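Local coordinates for protein RNA-dependent RNA Polymerase (Bombyx mori cytoplasmic polyhedrosis virus, PDB 6TZ0) that catalyses RNA-templated RNA synthesis, transcribing the viral double-stranded genome into plus strands and, after core assembly, making the complementary minus strands, at residues F864-A869 / S1182-L1187; L1074-I1079 / Y1139-S1144; Y1168-Q1173 / G1205-V1210. One frame throughout, in Å; residues are numbered along the deposited sequence.

Interaction 1 (F864-A869 / S1182-L1187)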
ATOM      1  N   PHE A 864      26.385 -21.102  -2.578  1.00 42.35           N
ATOM      2  CA  PHE A 864      26.344 -20.681  -1.188  1.00 42.35           C
ATOM      3  C   PHE A 864      27.595 -19.917  -0.789  1.00 42.35           C
ATOM      4  O   PHE A 864      27.904 -19.829   0.400  1.00 42.35           O
ATOM      5  CB  PHE A 864      26.176 -21.888  -0.275  1.00 42.35           C
ATOM      6  CG  PHE A 864      24.980 -22.707  -0.586  1.00 42.35           C
ATOM      7  CD1 PHE A 864      23.720 -22.271  -0.247  1.00 42.35           C
ATOM      8  CD2 PHE A 864      25.116 -23.928  -1.206  1.00 42.35           C
ATOM      9  CE1 PHE A 864      22.630 -23.036  -0.522  1.00 42.35           C
ATOM     10  CE2 PHE A 864      24.024 -24.705  -1.481  1.00 42.35           C
ATOM     11  CZ  PHE A 864      22.774 -24.254  -1.145  1.00 42.35           C
ATOM     12  N   THR A 865      28.328 -19.372  -1.749  1.00 43.64           N
ATOM     13  CA  THR A 865      29.551 -18.670  -1.410  1.00 43.64           C
ATOM     14  C   THR A 865      29.248 -17.243  -0.967  1.00 43.64           C
ATOM     15  O   THR A 865      28.286 -16.613  -1.417  1.00 43.64           O
ATOM     16  CB  THR A 865      30.531 -18.687  -2.585  1.00 43.64           C
ATOM     17  OG1 THR A 865      31.740 -18.014  -2.218  1.00 43.64           O
ATOM     18  CG2 THR A 865      29.945 -18.035  -3.811  1.00 43.64           C
ATOM     19  N   ALA A 866      30.066 -16.754  -0.044  1.00 44.84           N
ATOM     20  CA  ALA A 866      29.851 -15.450   0.549  1.00 44.84           C
ATOM     21  C   ALA A 866      30.295 -14.354  -0.408  1.00 44.84           C
ATOM     22  O   ALA A 866      31.157 -14.544  -1.265  1.00 44.84           O
ATOM     23  CB  ALA A 866      30.601 -15.333   1.870  1.00 44.84           C
ATOM     24  N   ARG A 867      29.688 -13.189  -0.247  1.00 46.68           N
ATOM     25  CA  ARG A 867      30.032 -12.021  -1.034  1.00 46.68           C
ATOM     26  C   ARG A 867      30.628 -10.975  -0.109  1.00 46.68           C
ATOM     27  O   ARG A 867      30.900 -11.240   1.062  1.00 46.68           O
ATOM     28  CB  ARG A 867      28.815 -11.480  -1.781  1.00 46.68           C
ATOM     29  CG  ARG A 867      28.339 -12.425  -2.857  1.00 46.68           C
ATOM     30  CD  ARG A 867      27.156 -11.879  -3.613  1.00 46.68           C
ATOM     31  NE  ARG A 867      26.751 -12.788  -4.677  1.00 46.68           N
ATOM     32  CZ  ARG A 867      25.822 -13.724  -4.542  1.00 46.68           C
ATOM     33  NH1 ARG A 867      25.517 -14.512  -5.562  1.00 46.68           N
ATOM     34  NH2 ARG A 867      25.186 -13.861  -3.392  1.00 46.68           N
ATOM     35  N   GLY A 868      30.848  -9.786  -0.650  1.00 48.76           N
ATOM     36  CA  GLY A 868      31.486  -8.744   0.123  1.00 48.76           C
ATOM     37  C   GLY A 868      32.988  -8.787  -0.028  1.00 48.76           C
ATOM     38  O   GLY A 868      33.498  -9.030  -1.124  1.00 48.76           O
ATOM     39  N   ALA A 869      33.712  -8.578   1.070  1.00 47.00           N
ATOM     40  CA  ALA A 869      35.166  -8.565   1.031  1.00 47.00           C
ATOM     41  C   ALA A 869      35.773  -9.954   0.896  1.00 47.00           C
ATOM     42  O   ALA A 869      36.985 -10.058   0.688  1.00 47.00           O
ATOM     43  CB  ALA A 869      35.718  -7.884   2.283  1.00 47.00           C
ATOM     44  N   SER A1182      36.634 -21.875   8.298  1.00 42.41           N
ATOM     45  CA  SER A1182      36.165 -23.214   7.966  1.00 42.41           C
ATOM     46  C   SER A1182      34.747 -23.201   7.403  1.00 42.41           C
ATOM     47  O   SER A1182      34.457 -23.908   6.434  1.00 42.41           O
ATOM     48  CB  SER A1182      36.254 -24.093   9.205  1.00 42.41           C
ATOM     49  OG  SER A1182      35.398 -23.604  10.214  1.00 42.41           O
ATOM     50  N   TYR A1183      33.870 -22.362   7.959  1.00 39.99           N
ATOM     51  CA  TYR A1183      32.470 -22.323   7.543  1.00 39.99           C
ATOM     52  C   TYR A1183      32.318 -21.803   6.121  1.00 39.99           C
ATOM     53  O   TYR A1183      31.614 -22.406   5.298  1.00 39.99           O
ATOM     54  CB  TYR A1183      31.685 -21.456   8.524  1.00 39.99           C
ATOM     55  CG  TYR A1183      30.231 -21.247   8.198  1.00 39.99           C
ATOM     56  CD1 TYR A1183      29.316 -22.275   8.343  1.00 39.99           C
ATOM     57  CD2 TYR A1183      29.765 -20.005   7.802  1.00 39.99           C
ATOM     58  CE1 TYR A1183      27.989 -22.083   8.066  1.00 39.99           C
ATOM     59  CE2 TYR A1183      28.442 -19.802   7.523  1.00 39.99           C
ATOM     60  CZ  TYR A1183      27.559 -20.845   7.659  1.00 39.99           C
ATOM     61  OH  TYR A1183      26.231 -20.647   7.383  1.00 39.99           O
ATOM     62  N   LEU A1184      32.983 -20.689   5.816  1.00 40.11           N
ATOM     63  CA  LEU A1184      32.913 -20.124   4.476  1.00 40.11           C
ATOM     64  C   LEU A1184      33.608 -21.005   3.448  1.00 40.11           C
ATOM     65  O   LEU A1184      33.149 -21.077   2.303  1.00 40.11           O
ATOM     66  CB  LEU A1184      33.507 -18.718   4.477  1.00 40.11           C
ATOM     67  CG  LEU A1184      32.606 -17.514   4.754  1.00 40.11           C
ATOM     68  CD1 LEU A1184      32.003 -17.519   6.128  1.00 40.11           C
ATOM     69  CD2 LEU A1184      33.450 -16.292   4.613  1.00 40.11           C
ATOM     70  N   HIS A1185      34.684 -21.706   3.832  1.00 41.18           N
ATOM     71  CA  HIS A1185      35.302 -22.629   2.884  1.00 41.18           C
ATOM     72  C   HIS A1185      34.418 -23.835   2.606  1.00 41.18           C
ATOM     73  O   HIS A1185      34.380 -24.328   1.474  1.00 41.18           O
ATOM     74  CB  HIS A1185      36.661 -23.090   3.390  1.00 41.18           C
ATOM     75  CG  HIS A1185      37.360 -24.025   2.453  1.00 41.18           C
ATOM     76  ND1 HIS A1185      37.216 -25.393   2.527  1.00 41.18           N
ATOM     77  CD2 HIS A1185      38.186 -23.791   1.408  1.00 41.18           C
ATOM     78  CE1 HIS A1185      37.938 -25.962   1.579  1.00 41.18           C
ATOM     79  NE2 HIS A1185      38.534 -25.012   0.884  1.00 41.18           N
ATOM     80  N   ILE A1186      33.713 -24.334   3.618  1.00 41.18           N
ATOM     81  CA  ILE A1186      32.880 -25.507   3.400  1.00 41.18           C
ATOM     82  C   ILE A1186      31.646 -25.151   2.577  1.00 41.18           C
ATOM     83  O   ILE A1186      31.268 -25.900   1.672  1.00 41.18           O
ATOM     84  CB  ILE A1186      32.539 -26.171   4.744  1.00 41.18           C
ATOM     85  CG1 ILE A1186      33.797 -26.830   5.301  1.00 41.18           C
ATOM     86  CG2 ILE A1186      31.475 -27.229   4.590  1.00 41.18           C
ATOM     87  CD1 ILE A1186      33.705 -27.195   6.745  1.00 41.18           C
ATOM     88  N   LEU A1187      31.038 -23.984   2.823  1.00 40.73           N
ATOM     89  CA  LEU A1187      29.933 -23.554   1.963  1.00 40.73           C
ATOM     90  C   LEU A1187      30.390 -23.198   0.554  1.00 40.73           C
ATOM     91  O   LEU A1187      29.619 -23.346  -0.398  1.00 40.73           O
ATOM     92  CB  LEU A1187      29.207 -22.351   2.551  1.00 40.73           C
ATOM     93  CG  LEU A1187      28.281 -22.479   3.748  1.00 40.73           C
ATOM     94  CD1 LEU A1187      27.821 -21.095   4.111  1.00 40.73           C
ATOM     95  CD2 LEU A1187      27.099 -23.357   3.415  1.00 40.73           C
TER
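Phe864 and Ala866 lie against Leu1187 and Leu1184, where the chain running into strand 867-868 passes along one flank of an alpha helix in the C-terminal region of the polymerase. Strand 867-868 forms a two-stranded antiparallel sheet with strand 1141-1142; the helix is 1174-1188. Packing is closest at Phe864, where the backbone does as much as the side chain: its O lies 3.6 Å from CB of Leu1187, and its CB is 3.7 Å from the carbonyl O of Leu1187. CD2 of Leu1187 adds an apolar touch on the same CB. The phenyl ring takes no part: chi1 of -56° puts CG opposite the carbonyl carbon, and the end of the side chain leads away from the helix; the side chain also packs on Leu768 and Ile1190. Along the chain, Thr865 gives its backbone O to the side-chain amide of Gln1147. The looser end begins beyond Ala866. Arg867, partly exposed, makes no contact with 1182-1187 and has other partners, with NH2 in a salt bridge to Asp765 and NE bonded to the backbone O of Glu844. No hydrogen bond joins 864-869 to 1182-1187, and the helix spends its own amides internally, as from Leu1187 N to Tyr1183 O. At Ala866 the methyl CB meets two atoms of one leucine, Leu1184 CG and Leu1184 CD2, each at 4.1 Å.

Interaction 2 (L1074-I1079 / Y1139-S1144)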
ATOM      1  N   LEU A1074      28.829 -12.348  20.086  1.00 75.12           N
ATOM      2  CA  LEU A1074      29.493 -11.052  20.112  1.00 75.12           C
ATOM      3  C   LEU A1074      30.803 -11.100  19.331  1.00 75.12           C
ATOM      4  O   LEU A1074      31.099 -10.203  18.532  1.00 75.12           O
ATOM      5  CB  LEU A1074      29.716 -10.631  21.566  1.00 75.12           C
ATOM      6  CG  LEU A1074      30.036  -9.188  21.952  1.00 75.12           C
ATOM      7  CD1 LEU A1074      29.446  -8.916  23.322  1.00 75.12           C
ATOM      8  CD2 LEU A1074      31.522  -8.927  21.981  1.00 75.12           C
ATOM      9  N   ASP A1075      31.578 -12.170  19.516  1.00 72.68           N
ATOM     10  CA  ASP A1075      32.922 -12.228  18.951  1.00 72.68           C
ATOM     11  C   ASP A1075      32.887 -12.583  17.466  1.00 72.68           C
ATOM     12  O   ASP A1075      33.800 -12.227  16.712  1.00 72.68           O
ATOM     13  CB  ASP A1075      33.765 -13.230  19.742  1.00 72.68           C
ATOM     14  CG  ASP A1075      35.239 -13.140  19.419  1.00 72.68           C
ATOM     15  OD1 ASP A1075      35.881 -12.154  19.834  1.00 72.68           O
ATOM     16  OD2 ASP A1075      35.764 -14.061  18.767  1.00 72.68           O
ATOM     17  N   VAL A1076      31.843 -13.291  17.026  1.00 67.84           N
ATOM     18  CA  VAL A1076      31.682 -13.566  15.599  1.00 67.84           C
ATOM     19  C   VAL A1076      31.228 -12.314  14.870  1.00 67.84           C
ATOM     20  O   VAL A1076      31.882 -11.843  13.931  1.00 67.84           O
ATOM     21  CB  VAL A1076      30.683 -14.714  15.371  1.00 67.84           C
ATOM     22  CG1 VAL A1076      30.422 -14.885  13.887  1.00 67.84           C
ATOM     23  CG2 VAL A1076      31.194 -15.993  15.951  1.00 67.84           C
ATOM     24  N   ALA A1077      30.106 -11.745  15.317  1.00 72.33           N
ATOM     25  CA  ALA A1077      29.483 -10.634  14.611  1.00 72.33           C
ATOM     26  C   ALA A1077      30.282  -9.352  14.770  1.00 72.33           C
ATOM     27  O   ALA A1077      30.071  -8.398  14.019  1.00 72.33           O
ATOM     28  CB  ALA A1077      28.052 -10.436  15.103  1.00 72.33           C
ATOM     29  N   SER A1078      31.198  -9.309  15.737  1.00 71.29           N
ATOM     30  CA  SER A1078      32.096  -8.168  15.857  1.00 71.29           C
ATOM     31  C   SER A1078      33.051  -8.098  14.677  1.00 71.29           C
ATOM     32  O   SER A1078      33.071  -7.113  13.934  1.00 71.29           O
ATOM     33  CB  SER A1078      32.878  -8.263  17.157  1.00 71.29           C
ATOM     34  OG  SER A1078      33.784  -9.350  17.113  1.00 71.29           O
ATOM     35  N   ILE A1079      33.847  -9.150  14.480  1.00 65.93           N
ATOM     36  CA  ILE A1079      34.815  -9.117  13.397  1.00 65.93           C
ATOM     37  C   ILE A1079      34.135  -9.324  12.052  1.00 65.93           C
ATOM     38  O   ILE A1079      34.719  -9.004  11.012  1.00 65.93           O
ATOM     39  CB  ILE A1079      35.947 -10.132  13.665  1.00 65.93           C
ATOM     40  CG1 ILE A1079      35.454 -11.578  13.698  1.00 65.93           C
ATOM     41  CG2 ILE A1079      36.646  -9.816  14.975  1.00 65.93           C
ATOM     42  CD1 ILE A1079      35.745 -12.349  12.436  1.00 65.93           C
ATOM     43  N   TYR A1139      36.633  -9.295   9.201  1.00 53.73           N
ATOM     44  CA  TYR A1139      36.706 -10.129   8.007  1.00 53.73           C
ATOM     45  C   TYR A1139      35.658  -9.808   6.944  1.00 53.73           C
ATOM     46  O   TYR A1139      35.973  -9.906   5.755  1.00 53.73           O
ATOM     47  CB  TYR A1139      36.634 -11.594   8.417  1.00 53.73           C
ATOM     48  CG  TYR A1139      37.174 -12.487   7.346  1.00 53.73           C
ATOM     49  CD1 TYR A1139      38.524 -12.465   7.048  1.00 53.73           C
ATOM     50  CD2 TYR A1139      36.354 -13.352   6.639  1.00 53.73           C
ATOM     51  CE1 TYR A1139      39.042 -13.257   6.072  1.00 53.73           C
ATOM     52  CE2 TYR A1139      36.871 -14.162   5.662  1.00 53.73           C
ATOM     53  CZ  TYR A1139      38.216 -14.107   5.381  1.00 53.73           C
ATOM     54  OH  TYR A1139      38.745 -14.906   4.410  1.00 53.73           O
ATOM     55  N   HIS A1140      34.434  -9.440   7.343  1.00 57.02           N
ATOM     56  CA  HIS A1140      33.418  -8.809   6.484  1.00 57.02           C
ATOM     57  C   HIS A1140      32.989  -9.696   5.308  1.00 57.02           C
ATOM     58  O   HIS A1140      33.319  -9.447   4.149  1.00 57.02           O
ATOM     59  CB  HIS A1140      33.896  -7.446   5.964  1.00 57.02           C
ATOM     60  CG  HIS A1140      34.014  -6.397   7.022  1.00 57.02           C
ATOM     61  ND1 HIS A1140      35.163  -6.209   7.757  1.00 57.02           N
ATOM     62  CD2 HIS A1140      33.133  -5.467   7.458  1.00 57.02           C
ATOM     63  CE1 HIS A1140      34.983  -5.213   8.605  1.00 57.02           C
ATOM     64  NE2 HIS A1140      33.759  -4.746   8.445  1.00 57.02           N
ATOM     65  N   TYR A1141      32.263 -10.757   5.633  1.00 51.11           N
ATOM     66  CA  TYR A1141      31.552 -11.516   4.613  1.00 51.11           C
ATOM     67  C   TYR A1141      30.066 -11.166   4.621  1.00 51.11           C
ATOM     68  O   TYR A1141      29.546 -10.595   5.580  1.00 51.11           O
ATOM     69  CB  TYR A1141      31.748 -13.021   4.809  1.00 51.11           C
ATOM     70  CG  TYR A1141      31.211 -13.593   6.106  1.00 51.11           C
ATOM     71  CD1 TYR A1141      31.990 -13.619   7.252  1.00 51.11           C
ATOM     72  CD2 TYR A1141      29.941 -14.145   6.171  1.00 51.11           C
ATOM     73  CE1 TYR A1141      31.507 -14.155   8.422  1.00 51.11           C
ATOM     74  CE2 TYR A1141      29.456 -14.681   7.335  1.00 51.11           C
ATOM     75  CZ  TYR A1141      30.242 -14.679   8.459  1.00 51.11           C
ATOM     76  OH  TYR A1141      29.769 -15.211   9.629  1.00 51.11           O
ATOM     77  N   VAL A1142      29.385 -11.508   3.525  1.00 46.57           N
ATOM     78  CA  VAL A1142      27.956 -11.246   3.352  1.00 46.57           C
ATOM     79  C   VAL A1142      27.292 -12.503   2.802  1.00 46.57           C
ATOM     80  O   VAL A1142      27.684 -12.998   1.739  1.00 46.57           O
ATOM     81  CB  VAL A1142      27.685 -10.055   2.411  1.00 46.57           C
ATOM     82  CG1 VAL A1142      26.206  -9.923   2.139  1.00 46.57           C
ATOM     83  CG2 VAL A1142      28.199  -8.750   2.989  1.00 46.57           C
ATOM     84  N   LEU A1143      26.289 -13.014   3.517  1.00 45.21           N
ATOM     85  CA  LEU A1143      25.353 -14.009   2.997  1.00 45.21           C
ATOM     86  C   LEU A1143      23.947 -13.419   2.985  1.00 45.21           C
ATOM     87  O   LEU A1143      23.745 -12.234   3.247  1.00 45.21           O
ATOM     88  CB  LEU A1143      25.364 -15.307   3.809  1.00 45.21           C
ATOM     89  CG  LEU A1143      26.428 -16.376   3.545  1.00 45.21           C
ATOM     90  CD1 LEU A1143      26.548 -16.663   2.059  1.00 45.21           C
ATOM     91  CD2 LEU A1143      27.753 -16.053   4.145  1.00 45.21           C
ATOM     92  N   SER A1144      22.966 -14.261   2.682  1.00 44.80           N
ATOM     93  CA  SER A1144      21.577 -13.845   2.584  1.00 44.80           C
ATOM     94  C   SER A1144      20.667 -14.931   3.137  1.00 44.80           C
ATOM     95  O   SER A1144      21.000 -16.118   3.065  1.00 44.80           O
ATOM     96  CB  SER A1144      21.203 -13.539   1.126  1.00 44.80           C
ATOM     97  OG  SER A1144      19.846 -13.157   1.007  1.00 44.80           O
TER
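Ile1079 carries CG1 between its backbone N and carbonyl carbon (chi1 63°), while Tyr1139 holds CG opposite its own N (chi1 -160°); with these settings CD1 of Ile1079 arrives 4.2 Å from CB of Tyr1139. The contact is made at the root of the tyrosine, since the ring leads off to an edge-to-face meeting with Phe1181 and its OH bonds to the OH of Tyr1022. Beside this apolar touch runs the polar link of the pair: Tyr1139 N donates to Ile1079 O over 2.7 Å, with an N-H...O angle of 160°. The donor is tilted somewhat from the carbonyl plane. Ile1079 lies near the C-terminal end of helix 1074-1080, where carbonyls run out of amides of a following turn, and its carbonyl accepts from the chain that leads into strand 1141-1142, the partner of strand 867-868 in a two-stranded antiparallel sheet of the C-terminal region. At the helix flank, the hydroxyl of Tyr1141 comes 4.3 Å from CG1 of Val1076, and the ring of this tyrosine also has a cation-pi partner in Arg1080. Ile1180 of helix 1174-1188 touches both Ile1079 and Tyr1141. Inside the helix, Ser1078 OG donates to Asp1075 O at 2.9 Å, approaching from above the carbonyl plane.

Interaction 3 (Y1168-Q1173 / G1205-V1210); sequences YYVSTQ and GLIAYV
Ile1207 reaches Tyr1168 with the end of its longer branch, CD1 standing 3.7 Å from ring atom CD1 of the tyrosine, and the two side chains cross at about a right angle. Its shorter branch serves a second partner: CG2, opposite the backbone N, comes 4.2 Å from CG2 of Val1170. One helical turn on, CG1 of Val1210 (chi1 173°) touches CB of Ser1171 at 3.9 Å, so the serine contributes its methylene carbon here. No hydrogen bond crosses between the segments. Spacing i, i+3 puts Ile1207 and Val1210 on one flank of helix 1204-1211, close to the end of the modelled chain, and the irregular loop 1168-1173 between strand 1162-1163 and helix 1174-1188 lies along that flank. Within the loop, an inverse gamma turn is centred on Tyr1169, whose CB points away from helix 1204-1211. The Tyr1169 ring meets that of Tyr1178 edge to face, and the hydroxyl of Tyr1178 bonds to the backbone O of Tyr1168. Farther out, Leu1202 of strand 1196-1202 touches both Tyr1168 and Ile1207, while Cys1174 packs on Val1210.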
ATOM      1  N   TYR A1168      47.922 -22.649  16.943  1.00 51.21           N
ATOM      2  CA  TYR A1168      47.528 -21.428  16.259  1.00 51.21           C
ATOM      3  C   TYR A1168      46.668 -20.514  17.115  1.00 51.21           C
ATOM      4  O   TYR A1168      46.528 -19.333  16.788  1.00 51.21           O
ATOM      5  CB  TYR A1168      46.761 -21.746  14.977  1.00 51.21           C
ATOM      6  CG  TYR A1168      47.558 -22.477  13.932  1.00 51.21           C
ATOM      7  CD1 TYR A1168      48.644 -21.875  13.316  1.00 51.21           C
ATOM      8  CD2 TYR A1168      47.171 -23.732  13.492  1.00 51.21           C
ATOM      9  CE1 TYR A1168      49.362 -22.527  12.342  1.00 51.21           C
ATOM     10  CE2 TYR A1168      47.879 -24.390  12.510  1.00 51.21           C
ATOM     11  CZ  TYR A1168      48.970 -23.782  11.939  1.00 51.21           C
ATOM     12  OH  TYR A1168      49.676 -24.437  10.963  1.00 51.21           O
ATOM     13  N   TYR A1169      46.094 -21.029  18.194  1.00 51.94           N
ATOM     14  CA  TYR A1169      45.232 -20.246  19.076  1.00 51.94           C
ATOM     15  C   TYR A1169      46.111 -19.341  19.926  1.00 51.94           C
ATOM     16  O   TYR A1169      46.542 -19.697  21.021  1.00 51.94           O
ATOM     17  CB  TYR A1169      44.373 -21.170  19.924  1.00 51.94           C
ATOM     18  CG  TYR A1169      43.347 -21.917  19.115  1.00 51.94           C
ATOM     19  CD1 TYR A1169      42.117 -21.348  18.830  1.00 51.94           C
ATOM     20  CD2 TYR A1169      43.617 -23.179  18.615  1.00 51.94           C
ATOM     21  CE1 TYR A1169      41.178 -22.024  18.083  1.00 51.94           C
ATOM     22  CE2 TYR A1169      42.684 -23.863  17.866  1.00 51.94           C
ATOM     23  CZ  TYR A1169      41.469 -23.279  17.604  1.00 51.94           C
ATOM     24  OH  TYR A1169      40.536 -23.957  16.860  1.00 51.94           O
ATOM     25  N   VAL A1170      46.383 -18.146  19.403  1.00 53.29           N
ATOM     26  CA  VAL A1170      47.276 -17.187  20.035  1.00 53.29           C
ATOM     27  C   VAL A1170      46.560 -15.922  20.460  1.00 53.29           C
ATOM     28  O   VAL A1170      47.213 -14.986  20.941  1.00 53.29           O
ATOM     29  CB  VAL A1170      48.462 -16.841  19.117  1.00 53.29           C
ATOM     30  CG1 VAL A1170      49.251 -18.090  18.791  1.00 53.29           C
ATOM     31  CG2 VAL A1170      47.970 -16.168  17.852  1.00 53.29           C
ATOM     32  N   SER A1171      45.243 -15.857  20.300  1.00 56.77           N
ATOM     33  CA  SER A1171      44.490 -14.687  20.721  1.00 56.77           C
ATOM     34  C   SER A1171      43.079 -15.115  21.082  1.00 56.77           C
ATOM     35  O   SER A1171      42.617 -16.188  20.694  1.00 56.77           O
ATOM     36  CB  SER A1171      44.465 -13.611  19.635  1.00 56.77           C
ATOM     37  OG  SER A1171      43.676 -12.509  20.039  1.00 56.77           O
ATOM     38  N   THR A1172      42.395 -14.246  21.827  1.00 60.15           N
ATOM     39  CA  THR A1172      41.042 -14.522  22.293  1.00 60.15           C
ATOM     40  C   THR A1172      40.012 -14.518  21.175  1.00 60.15           C
ATOM     41  O   THR A1172      38.905 -15.028  21.371  1.00 60.15           O
ATOM     42  CB  THR A1172      40.646 -13.503  23.365  1.00 60.15           C
ATOM     43  OG1 THR A1172      39.354 -13.831  23.888  1.00 60.15           O
ATOM     44  CG2 THR A1172      40.622 -12.098  22.793  1.00 60.15           C
ATOM     45  N   GLN A1173      40.351 -13.971  20.012  1.00 61.42           N
ATOM     46  CA  GLN A1173      39.461 -13.920  18.865  1.00 61.42           C
ATOM     47  C   GLN A1173      39.961 -14.784  17.717  1.00 61.42           C
ATOM     48  O   GLN A1173      39.641 -14.517  16.558  1.00 61.42           O
ATOM     49  CB  GLN A1173      39.284 -12.468  18.435  1.00 61.42           C
ATOM     50  CG  GLN A1173      40.593 -11.760  18.211  1.00 61.42           C
ATOM     51  CD  GLN A1173      40.402 -10.283  17.993  1.00 61.42           C
ATOM     52  OE1 GLN A1173      39.277  -9.797  17.926  1.00 61.42           O
ATOM     53  NE2 GLN A1173      41.505  -9.554  17.882  1.00 61.42           N
ATOM     54  N   GLY A1205      52.499 -14.901   8.523  1.00 55.50           N
ATOM     55  CA  GLY A1205      52.037 -13.529   8.520  1.00 55.50           C
ATOM     56  C   GLY A1205      50.640 -13.364   9.078  1.00 55.50           C
ATOM     57  O   GLY A1205      50.338 -12.337   9.687  1.00 55.50           O
ATOM     58  N   LEU A1206      49.779 -14.370   8.902  1.00 54.09           N
ATOM     59  CA  LEU A1206      48.454 -14.321   9.513  1.00 54.09           C
ATOM     60  C   LEU A1206      48.553 -14.404  11.031  1.00 54.09           C
ATOM     61  O   LEU A1206      47.862 -13.667  11.742  1.00 54.09           O
ATOM     62  CB  LEU A1206      47.578 -15.447   8.959  1.00 54.09           C
ATOM     63  CG  LEU A1206      46.064 -15.504   9.197  1.00 54.09           C
ATOM     64  CD1 LEU A1206      45.435 -16.194   8.015  1.00 54.09           C
ATOM     65  CD2 LEU A1206      45.667 -16.245  10.466  1.00 54.09           C
ATOM     66  N   ILE A1207      49.424 -15.283  11.536  1.00 54.31           N
ATOM     67  CA  ILE A1207      49.659 -15.392  12.973  1.00 54.31           C
ATOM     68  C   ILE A1207      50.260 -14.102  13.512  1.00 54.31           C
ATOM     69  O   ILE A1207      49.864 -13.611  14.577  1.00 54.31           O
ATOM     70  CB  ILE A1207      50.565 -16.603  13.266  1.00 54.31           C
ATOM     71  CG1 ILE A1207      49.961 -17.879  12.681  1.00 54.31           C
ATOM     72  CG2 ILE A1207      50.777 -16.773  14.753  1.00 54.31           C
ATOM     73  CD1 ILE A1207      48.604 -18.214  13.230  1.00 54.31           C
ATOM     74  N   ALA A1208      51.196 -13.515  12.761  1.00 55.25           N
ATOM     75  CA  ALA A1208      51.828 -12.267  13.169  1.00 55.25           C
ATOM     76  C   ALA A1208      50.857 -11.097  13.135  1.00 55.25           C
ATOM     77  O   ALA A1208      50.995 -10.158  13.922  1.00 55.25           O
ATOM     78  CB  ALA A1208      53.032 -11.981  12.274  1.00 55.25           C
ATOM     79  N   TYR A1209      49.877 -11.133  12.236  1.00 56.91           N
ATOM     80  CA  TYR A1209      48.879 -10.076  12.196  1.00 56.91           C
ATOM     81  C   TYR A1209      47.851 -10.234  13.304  1.00 56.91           C
ATOM     82  O   TYR A1209      47.344  -9.233  13.820  1.00 56.91           O
ATOM     83  CB  TYR A1209      48.185 -10.054  10.833  1.00 56.91           C
ATOM     84  CG  TYR A1209      47.203  -8.919  10.689  1.00 56.91           C
ATOM     85  CD1 TYR A1209      47.645  -7.625  10.456  1.00 56.91           C
ATOM     86  CD2 TYR A1209      45.836  -9.136  10.805  1.00 56.91           C
ATOM     87  CE1 TYR A1209      46.758  -6.581  10.341  1.00 56.91           C
ATOM     88  CE2 TYR A1209      44.939  -8.096  10.689  1.00 56.91           C
ATOM     89  CZ  TYR A1209      45.408  -6.822  10.455  1.00 56.91           C
ATOM     90  OH  TYR A1209      44.521  -5.783  10.337  1.00 56.91           O
ATOM     91  N   VAL A1210      47.523 -11.469  13.679  1.00 56.24           N
ATOM     92  CA  VAL A1210      46.536 -11.663  14.734  1.00 56.24           C
ATOM     93  C   VAL A1210      47.150 -11.396  16.111  1.00 56.24           C
ATOM     94  O   VAL A1210      46.486 -10.836  16.994  1.00 56.24           O
ATOM     95  CB  VAL A1210      45.913 -13.066  14.607  1.00 56.24           C
ATOM     96  CG1 VAL A1210      45.013 -13.378  15.764  1.00 56.24           C
ATOM     97  CG2 VAL A1210      45.080 -13.134  13.351  1.00 56.24           C
TER

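Interactions 1 and 2 are buried and meet in one small sheet: Arg867 N lies 2.8 Å from Val1142 O, a probable hydrogen bond, and Leu1184 CD2 packs on Tyr1141 CB at 3.7 Å. Interaction 3 is a surface contact about 17 Å from interaction 2, centre to centre; they touch through Asp1075 and Gln1173. It stays clear of interaction 1, yet helix 1174-1188, which supplies 1182-1187, begins directly after loop 1168-1173. The chemistry differs accordingly. Interaction 2 alone has a hydrogen bond between its segments, whereas interaction 1 relies on aliphatic carbons with backbone oxygens close by, and interaction 3 on aliphatic carbons and one tyrosine ring.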